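Local coordinates for adenosine monophosphate-protein transferase (Bartonella henselae str. Houston-1, PDB 5NH2) that transfers AMP from ATP to target proteins of the host cell through its Fic domain, contributing to the bacterium's virulence, at residues A[9-14]-A[72-77]; A[19-24]-A[29-34]; A[58-63]-A[151-156]. All blocks are in the same frame, centred on the assembly; numbering follows the deposited sequence.

Three contacts tie the N-terminal loop, the loop after helix 57-68 and the Fic motif together near the bound magnesium. Contacts 1 and 2 have centres about 11 Å apart, and segment 9-14 joins them through the backbone bond of Tyr11 O to Lys20 N. Contact 3, centred about 14 Å from contact 1 and 19 Å from contact 2, carries the first two residues of the ATP-binding run 155-159, among them the magnesium ligand Glu155. Trp74 CH2 lies 3.5 Å from Glu155 N, and Leu19 CD1 4.1 Å from Glu155 CB. The side chains of Trp74 and Leu19 stay about 9 and 8 Å from the ion.

Contact 1: A[9-14]-A[72-77]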
# COMPACT_ATOMS: atom_id res chain seq x y z
N HIS A 9 -17.00 -17.01 13.91
CA HIS A 9 -17.61 -16.12 14.87
C HIS A 9 -16.71 -15.89 16.08
O HIS A 9 -16.85 -14.87 16.76
CB HIS A 9 -18.96 -16.68 15.34
CG HIS A 9 -20.02 -16.68 14.28
ND1 HIS A 9 -19.79 -17.07 12.98
CD2 HIS A 9 -21.34 -16.35 14.34
CE1 HIS A 9 -20.91 -16.98 12.28
NE2 HIS A 9 -21.86 -16.55 13.09
N HIS A 10 -15.84 -16.86 16.41
CA HIS A 10 -15.03 -16.72 17.62
C HIS A 10 -13.97 -15.62 17.53
O HIS A 10 -13.33 -15.33 18.55
CB HIS A 10 -14.38 -18.07 17.96
CG HIS A 10 -15.33 -19.07 18.56
ND1 HIS A 10 -15.08 -20.42 18.57
CD2 HIS A 10 -16.53 -18.90 19.18
CE1 HIS A 10 -16.08 -21.04 19.17
NE2 HIS A 10 -16.97 -20.14 19.54
N TYR A 11 -13.75 -15.02 16.34
CA TYR A 11 -12.84 -13.88 16.22
C TYR A 11 -13.40 -12.56 16.81
O TYR A 11 -12.62 -11.65 17.09
CB TYR A 11 -12.50 -13.64 14.74
CG TYR A 11 -11.41 -14.51 14.12
CD1 TYR A 11 -10.08 -14.31 14.45
CD2 TYR A 11 -11.71 -15.45 13.13
CE1 TYR A 11 -9.05 -15.08 13.87
CE2 TYR A 11 -10.68 -16.24 12.54
CZ TYR A 11 -9.36 -16.04 12.90
OH TYR A 11 -8.33 -16.79 12.33
N VAL A 12 -14.73 -12.43 16.99
CA VAL A 12 -15.37 -11.20 17.43
C VAL A 12 -16.03 -11.36 18.79
O VAL A 12 -16.43 -12.46 19.21
CB VAL A 12 -16.42 -10.73 16.40
CG1 VAL A 12 -15.76 -10.56 15.01
CG2 VAL A 12 -17.56 -11.75 16.36
N TYR A 13 -16.17 -10.24 19.49
CA TYR A 13 -16.89 -10.27 20.75
C TYR A 13 -18.35 -10.65 20.49
O TYR A 13 -18.97 -10.11 19.56
CB TYR A 13 -16.80 -8.93 21.49
CG TYR A 13 -15.42 -8.57 21.92
CD1 TYR A 13 -14.75 -7.53 21.32
CD2 TYR A 13 -14.77 -9.26 22.93
CE1 TYR A 13 -13.46 -7.16 21.72
CE2 TYR A 13 -13.46 -8.94 23.31
CZ TYR A 13 -12.81 -7.87 22.71
OH TYR A 13 -11.52 -7.53 23.06
N PRO A 14 -18.92 -11.57 21.26
CA PRO A 14 -20.35 -11.88 21.10
C PRO A 14 -21.21 -10.63 21.05
O PRO A 14 -20.96 -9.65 21.76
CB PRO A 14 -20.65 -12.73 22.33
CG PRO A 14 -19.36 -13.44 22.58
CD PRO A 14 -18.27 -12.48 22.21
N PHE A 72 -3.70 -7.94 18.23
CA PHE A 72 -4.33 -9.27 18.15
C PHE A 72 -3.43 -10.35 18.74
O PHE A 72 -2.22 -10.39 18.49
CB PHE A 72 -4.66 -9.67 16.69
CG PHE A 72 -5.48 -8.64 15.92
CD1 PHE A 72 -6.76 -8.24 16.37
CD2 PHE A 72 -4.99 -8.08 14.77
CE1 PHE A 72 -7.48 -7.30 15.69
CE2 PHE A 72 -5.70 -7.13 14.09
CZ PHE A 72 -6.94 -6.74 14.52
N GLU A 73 -4.04 -11.28 19.49
CA GLU A 73 -3.33 -12.48 19.92
C GLU A 73 -2.83 -13.31 18.72
O GLU A 73 -1.79 -13.95 18.81
CB GLU A 73 -4.23 -13.33 20.82
CG GLU A 73 -4.55 -12.73 22.20
CD GLU A 73 -5.55 -13.56 23.01
OE1 GLU A 73 -6.53 -12.96 23.51
OE2 GLU A 73 -5.36 -14.80 23.16
N TRP A 74 -3.52 -13.27 17.59
CA TRP A 74 -3.17 -14.07 16.42
C TRP A 74 -2.26 -13.33 15.41
O TRP A 74 -2.24 -13.69 14.22
CB TRP A 74 -4.44 -14.59 15.74
CG TRP A 74 -5.49 -13.52 15.55
CD1 TRP A 74 -6.53 -13.19 16.43
CD2 TRP A 74 -5.64 -12.66 14.41
NE1 TRP A 74 -7.29 -12.19 15.90
CE2 TRP A 74 -6.78 -11.83 14.67
CE3 TRP A 74 -4.94 -12.50 13.21
CZ2 TRP A 74 -7.24 -10.84 13.75
CZ3 TRP A 74 -5.40 -11.51 12.27
CH2 TRP A 74 -6.54 -10.69 12.55
N ALA A 75 -1.62 -12.24 15.82
CA ALA A 75 -0.69 -11.56 14.93
C ALA A 75 0.28 -12.58 14.33
O ALA A 75 0.89 -13.37 15.05
CB ALA A 75 0.10 -10.48 15.68
N GLY A 76 0.36 -12.61 13.00
CA GLY A 76 1.19 -13.59 12.32
C GLY A 76 0.59 -14.97 12.08
O GLY A 76 1.29 -15.84 11.56
N TYR A 77 -0.67 -15.23 12.45
CA TYR A 77 -1.29 -16.52 12.16
C TYR A 77 -2.24 -16.42 10.95
O TYR A 77 -2.97 -15.43 10.79
CB TYR A 77 -2.04 -17.09 13.38
CG TYR A 77 -1.15 -17.50 14.58
CD1 TYR A 77 -0.47 -16.53 15.33
CD2 TYR A 77 -1.06 -18.83 15.01
CE1 TYR A 77 0.31 -16.89 16.43
CE2 TYR A 77 -0.30 -19.18 16.11
CZ TYR A 77 0.39 -18.20 16.81
OH TYR A 77 1.16 -18.53 17.91
O HOH W 1 -9.57 -11.13 16.99
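Tyr11 O is gripped from two directions: a water donates to it at 3.1 Å, and the backbone of Lys20 bonds to it. The same water accepts from Trp74 NE1 at 2.7 Å, lying in the plane of the indole at its edge, so a single molecule bridges the end of the short 3-10 segment and the loop 72-77 and satisfies the indole N-H. Beside this bridge the rings meet as a T-shaped pair. The CD1-CE1 edge of Tyr11 points at one face of the indole, with Tyr11 CD1 3.8 Å from Trp74 NE1 and the planes at 78°. The opposite indole face is covered from within its own loop, where Phe72 CB stands 3.6 Å above the plane; Trp74 CZ2 sits over the centre of the Phe72 ring. Two overlapping beta turns, Phe72 to Ala75 and Trp74 to Tyr77, shape the loop, and chi1 of 47° sets Trp74 CG between its backbone N and carbonyl carbon, turning the indole across to Tyr11. The indole thereby borders the nucleotide site, about 4 Å from the side chains of Glu155 and of Phe85, an ATP-site residue by similarity. Arg154 touches both rings and Ala91 of strand 90-91 packs on Tyr11, placing the contact between the N-terminal loop ahead of helix 28-46 and the connection from helix 57-68 to strand 83-84.

Contact 2: A[19-24]-A[29-34]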
# COMPACT_ATOMS: atom_id res chain seq x y z
N LEU A 19 -13.46 -7.11 16.36
CA LEU A 19 -12.49 -8.19 16.53
C LEU A 19 -11.93 -8.19 17.96
O LEU A 19 -11.52 -7.14 18.47
CB LEU A 19 -11.36 -8.04 15.51
CG LEU A 19 -11.58 -8.40 14.02
CD1 LEU A 19 -10.45 -7.79 13.20
CD2 LEU A 19 -11.64 -9.91 13.77
N LYS A 20 -11.93 -9.36 18.60
CA LYS A 20 -11.29 -9.49 19.91
C LYS A 20 -9.88 -8.93 19.83
O LYS A 20 -9.14 -9.22 18.89
CB LYS A 20 -11.26 -10.96 20.33
CG LYS A 20 -12.63 -11.56 20.74
CD LYS A 20 -12.58 -13.07 20.62
CE LYS A 20 -13.69 -13.72 21.45
NZ LYS A 20 -13.60 -15.24 21.54
N ASN A 21 -9.52 -8.09 20.80
CA ASN A 21 -8.22 -7.44 20.75
C ASN A 21 -7.61 -7.38 22.14
O ASN A 21 -8.30 -7.53 23.16
CB ASN A 21 -8.30 -6.03 20.14
CG ASN A 21 -9.39 -5.17 20.82
OD1 ASN A 21 -9.15 -4.52 21.84
ND2 ASN A 21 -10.58 -5.18 20.24
N LYS A 22 -6.31 -7.09 22.18
CA LYS A 22 -5.56 -7.00 23.43
C LYS A 22 -5.93 -5.78 24.31
O LYS A 22 -5.58 -5.78 25.50
CB LYS A 22 -4.05 -6.99 23.10
CG LYS A 22 -3.46 -8.37 22.73
CD LYS A 22 -2.03 -8.23 22.18
CE LYS A 22 -1.21 -9.49 22.27
NZ LYS A 22 -0.75 -9.71 23.68
N TYR A 23 -6.60 -4.75 23.78
CA TYR A 23 -7.03 -3.62 24.63
C TYR A 23 -8.38 -3.86 25.29
O TYR A 23 -8.72 -3.15 26.25
CB TYR A 23 -7.14 -2.32 23.81
CG TYR A 23 -6.17 -2.23 22.64
CD1 TYR A 23 -4.79 -2.10 22.87
CD2 TYR A 23 -6.61 -2.26 21.31
CE1 TYR A 23 -3.90 -2.01 21.84
CE2 TYR A 23 -5.68 -2.19 20.25
CZ TYR A 23 -4.32 -2.06 20.55
OH TYR A 23 -3.36 -1.98 19.59
N GLY A 24 -9.16 -4.84 24.82
CA GLY A 24 -10.53 -4.99 25.30
C GLY A 24 -11.51 -3.93 24.82
O GLY A 24 -12.56 -3.76 25.44
N ASN A 29 -15.04 1.95 16.57
CA ASN A 29 -14.19 3.06 16.13
C ASN A 29 -13.00 3.30 17.06
O ASN A 29 -11.91 3.66 16.58
CB ASN A 29 -15.01 4.35 15.97
CG ASN A 29 -15.73 4.42 14.62
OD1 ASN A 29 -15.54 3.56 13.75
ND2 ASN A 29 -16.55 5.45 14.43
N ALA A 30 -13.17 3.12 18.37
CA ALA A 30 -12.04 3.28 19.29
C ALA A 30 -11.01 2.18 19.07
O ALA A 30 -9.79 2.43 19.09
CB ALA A 30 -12.53 3.26 20.73
N PHE A 31 -11.49 0.96 18.83
CA PHE A 31 -10.60 -0.10 18.42
C PHE A 31 -9.84 0.28 17.14
O PHE A 31 -8.63 0.11 17.08
CB PHE A 31 -11.39 -1.41 18.23
CG PHE A 31 -10.71 -2.38 17.36
CD1 PHE A 31 -9.61 -3.11 17.84
CD2 PHE A 31 -11.10 -2.54 16.03
CE1 PHE A 31 -8.93 -4.00 17.03
CE2 PHE A 31 -10.42 -3.43 15.19
CZ PHE A 31 -9.32 -4.17 15.71
N LEU A 32 -10.53 0.84 16.14
CA LEU A 32 -9.85 1.18 14.89
C LEU A 32 -8.78 2.25 15.08
O LEU A 32 -7.69 2.14 14.52
CB LEU A 32 -10.85 1.65 13.85
CG LEU A 32 -11.85 0.66 13.25
CD1 LEU A 32 -12.82 1.38 12.32
CD2 LEU A 32 -11.13 -0.44 12.51
N GLU A 33 -9.09 3.29 15.85
CA GLU A 33 -8.12 4.37 16.09
C GLU A 33 -6.90 3.87 16.86
O GLU A 33 -5.76 4.24 16.53
CB GLU A 33 -8.80 5.51 16.84
CG GLU A 33 -9.77 6.33 16.00
CD GLU A 33 -10.51 7.39 16.80
OE1 GLU A 33 -10.50 7.34 18.05
OE2 GLU A 33 -11.10 8.28 16.19
N LYS A 34 -7.11 3.00 17.86
CA LYS A 34 -5.98 2.50 18.65
C LYS A 34 -5.15 1.45 17.90
O LYS A 34 -3.91 1.49 17.93
CB LYS A 34 -6.47 1.96 20.00
CG LYS A 34 -5.36 1.38 20.91
CD LYS A 34 -4.45 2.49 21.50
CE LYS A 34 -3.05 1.94 21.76
NZ LYS A 34 -2.16 2.80 22.57
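Lys34 lays its aliphatic chain over the ring of Tyr23 in a CH-pi contact, with Lys34 CG 3.6 Å from the ring centroid and only 11° off the normal. This is a familiar use of a long side chain: its methylene part serves as a hydrophobic surface while the ammonium group runs on past the ring. Lys34 CG is anti to the backbone N, and a bend at chi2 of 72° then carries the chain across the aromatic face. A second meeting joins Asn21 to Phe31. The amide slides along the phenyl ring, the two planes 26° apart, and Asn21 ND2 comes to 3.3 Å from Phe31 CD1. Leu19 completes this layer more loosely, its CB 4.4 Å from Phe31 CZ.

Outside that first shell, hydrogen bonds fix the rotation of the Asn21 amide. Asn21 ND2 donates to Leu19 O at 2.8 Å, nearly along the C=O axis, and also bonds Ile25 O just beyond the turn. At the other end of the amide, OD1 takes a weak bond from Tyr23 N at 3.2 Å. The amide is thus bonded to residues before and after it while it packs on Phe31. The phenol end of Tyr23 is held separately, its OH bonded to both Asp38 and Thr71, and Asp38 also makes a long, weak ion pair with Lys34.

The Leu19 side chain is about 4 Å from that of Glu155 of the ATP site, so this N-terminal loop borders it. Glu33 packs against His40 of the neighbouring antitoxin-homologue chain. The loop before helix 28-46 thus lies against that helix's first turns, and Thr71, in the loop following helix 57-68, touches Phe31.

Contact 3: A[58-63]-A[151-156]; sequences AYLCHI and HPFREG. With MG (magnesium ion), chain C.
Leu60 and Phe153 are brought together by their first torsions: chi1 of -173° sends Leu60 CG out from helix 57-68, while chi1 of -59° in Phe153 places CG beside its backbone N and turns the ring toward that helix. Phe153 belongs to the HPFREGNGR sequence, the signature motif of Fic enzymes, and the contact exemplifies how an active-site loop can be secured by a hydrophobic residue embedded within it.

The two side chains slide past each other in opposite directions. Leu60 CG lies in the plane of the ring at its edge, 4.0 Å from Phe153 CE2, and Leu60 CD2 comes slightly closer to the same carbon, at 3.8 Å. The same methyl reaches the neighbouring proline, with Leu60 CD2 4.2 Å from Pro152 CG. Cys61, one residue along the helix, adds a sulfur-aromatic contact: its SG is 4.1 Å from Phe153 CZ and approaches the ring obliquely, 72° off the normal. Apolar and sulfur contacts alone therefore join the two segments, while polar residues of the motif lie on both sides of Phe153 in sequence, His151 before it and Glu155 after it.

A second shell holds the loop in place. The Phe153 ring stacks on His64, which also bonds Glu155 O, while Phe153 N is tied to Asn157. The last residue of the segment, Gly156, has a positive phi that suits glycine and occupies the N-cap position of helix 157-171. Glu155 and Gly156 are both part of the experimentally established ATP site, and Glu155 OE2 binds the magnesium ion at 2.4 Å.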
# COMPACT_ATOMS: atom_id res chain seq x y z
N ALA A 58 7.17 -17.43 5.83
CA ALA A 58 7.69 -17.06 7.15
C ALA A 58 7.88 -15.56 7.27
O ALA A 58 7.47 -14.95 8.25
CB ALA A 58 9.02 -17.76 7.43
N TYR A 59 8.52 -14.95 6.27
CA TYR A 59 8.78 -13.52 6.36
C TYR A 59 7.47 -12.74 6.31
O TYR A 59 7.26 -11.85 7.14
CB TYR A 59 9.72 -13.07 5.25
CG TYR A 59 10.09 -11.59 5.32
CD1 TYR A 59 10.79 -11.07 6.42
CD2 TYR A 59 9.77 -10.70 4.27
CE1 TYR A 59 11.15 -9.70 6.48
CE2 TYR A 59 10.13 -9.37 4.34
CZ TYR A 59 10.82 -8.86 5.45
OH TYR A 59 11.19 -7.51 5.50
N LEU A 60 6.58 -13.09 5.39
CA LEU A 60 5.23 -12.50 5.37
C LEU A 60 4.57 -12.53 6.75
O LEU A 60 4.00 -11.51 7.21
CB LEU A 60 4.36 -13.22 4.34
CG LEU A 60 3.01 -12.60 4.09
CD1 LEU A 60 3.17 -11.35 3.25
CD2 LEU A 60 2.00 -13.62 3.46
N CYS A 61 4.64 -13.70 7.43
CA CYS A 61 4.00 -13.82 8.74
C CYS A 61 4.74 -13.01 9.81
O CYS A 61 4.09 -12.49 10.74
CB CYS A 61 3.89 -15.28 9.16
SG CYS A 61 2.65 -16.20 8.17
N HIS A 62 6.07 -12.90 9.71
CA HIS A 62 6.84 -12.03 10.60
C HIS A 62 6.42 -10.56 10.45
O HIS A 62 6.18 -9.86 11.45
CB HIS A 62 8.35 -12.21 10.30
CG HIS A 62 9.24 -11.21 10.97
ND1 HIS A 62 9.66 -11.33 12.29
CD2 HIS A 62 9.82 -10.07 10.51
CE1 HIS A 62 10.43 -10.30 12.61
NE2 HIS A 62 10.54 -9.52 11.55
N ILE A 63 6.28 -10.07 9.22
CA ILE A 63 5.74 -8.72 9.01
C ILE A 63 4.37 -8.53 9.68
O ILE A 63 4.15 -7.55 10.42
CB ILE A 63 5.68 -8.42 7.51
CG1 ILE A 63 7.07 -8.24 6.95
CG2 ILE A 63 4.86 -7.20 7.27
CD1 ILE A 63 7.00 -8.10 5.46
N HIS A 151 -4.93 -13.92 0.21
CA HIS A 151 -5.53 -13.04 1.22
C HIS A 151 -5.51 -13.82 2.53
O HIS A 151 -6.56 -14.11 3.12
CB HIS A 151 -6.96 -12.65 0.76
CG HIS A 151 -7.60 -11.57 1.56
ND1 HIS A 151 -7.39 -10.23 1.30
CD2 HIS A 151 -8.50 -11.62 2.58
CE1 HIS A 151 -8.11 -9.50 2.16
NE2 HIS A 151 -8.78 -10.33 2.95
N PRO A 152 -4.34 -14.31 2.91
CA PRO A 152 -4.28 -15.41 3.89
C PRO A 152 -4.55 -15.01 5.33
O PRO A 152 -4.59 -15.93 6.16
CB PRO A 152 -2.84 -15.96 3.75
CG PRO A 152 -2.01 -14.76 3.35
CD PRO A 152 -2.99 -13.87 2.48
N PHE A 153 -4.61 -13.71 5.69
CA PHE A 153 -4.82 -13.32 7.08
C PHE A 153 -6.28 -12.95 7.34
O PHE A 153 -7.03 -12.60 6.43
CB PHE A 153 -3.91 -12.15 7.53
CG PHE A 153 -2.45 -12.45 7.39
CD1 PHE A 153 -1.79 -13.15 8.38
CD2 PHE A 153 -1.75 -12.07 6.24
CE1 PHE A 153 -0.45 -13.46 8.25
CE2 PHE A 153 -0.40 -12.39 6.09
CZ PHE A 153 0.26 -13.08 7.09
N ARG A 154 -6.69 -13.11 8.60
CA ARG A 154 -8.02 -12.69 9.03
C ARG A 154 -8.25 -11.19 8.81
O ARG A 154 -9.35 -10.78 8.42
CB ARG A 154 -8.24 -13.06 10.50
CG ARG A 154 -9.52 -12.50 11.05
CD ARG A 154 -10.70 -12.99 10.24
NE ARG A 154 -11.98 -12.57 10.80
CZ ARG A 154 -12.61 -11.46 10.44
NH1 ARG A 154 -12.07 -10.65 9.54
NH2 ARG A 154 -13.78 -11.15 10.98
N GLU A 155 -7.23 -10.36 9.09
CA GLU A 155 -7.26 -8.92 8.84
C GLU A 155 -5.81 -8.39 8.70
O GLU A 155 -4.86 -9.01 9.20
CB GLU A 155 -8.02 -8.21 9.96
CG GLU A 155 -8.10 -6.68 9.85
CD GLU A 155 -9.21 -6.19 8.93
OE1 GLU A 155 -10.38 -6.58 9.16
OE2 GLU A 155 -8.90 -5.40 8.00
N GLY A 156 -5.66 -7.25 8.00
CA GLY A 156 -4.36 -6.69 7.69
C GLY A 156 -3.64 -7.24 6.45
O GLY A 156 -2.39 -7.16 6.38
MG MG C . -7.15 -4.29 6.72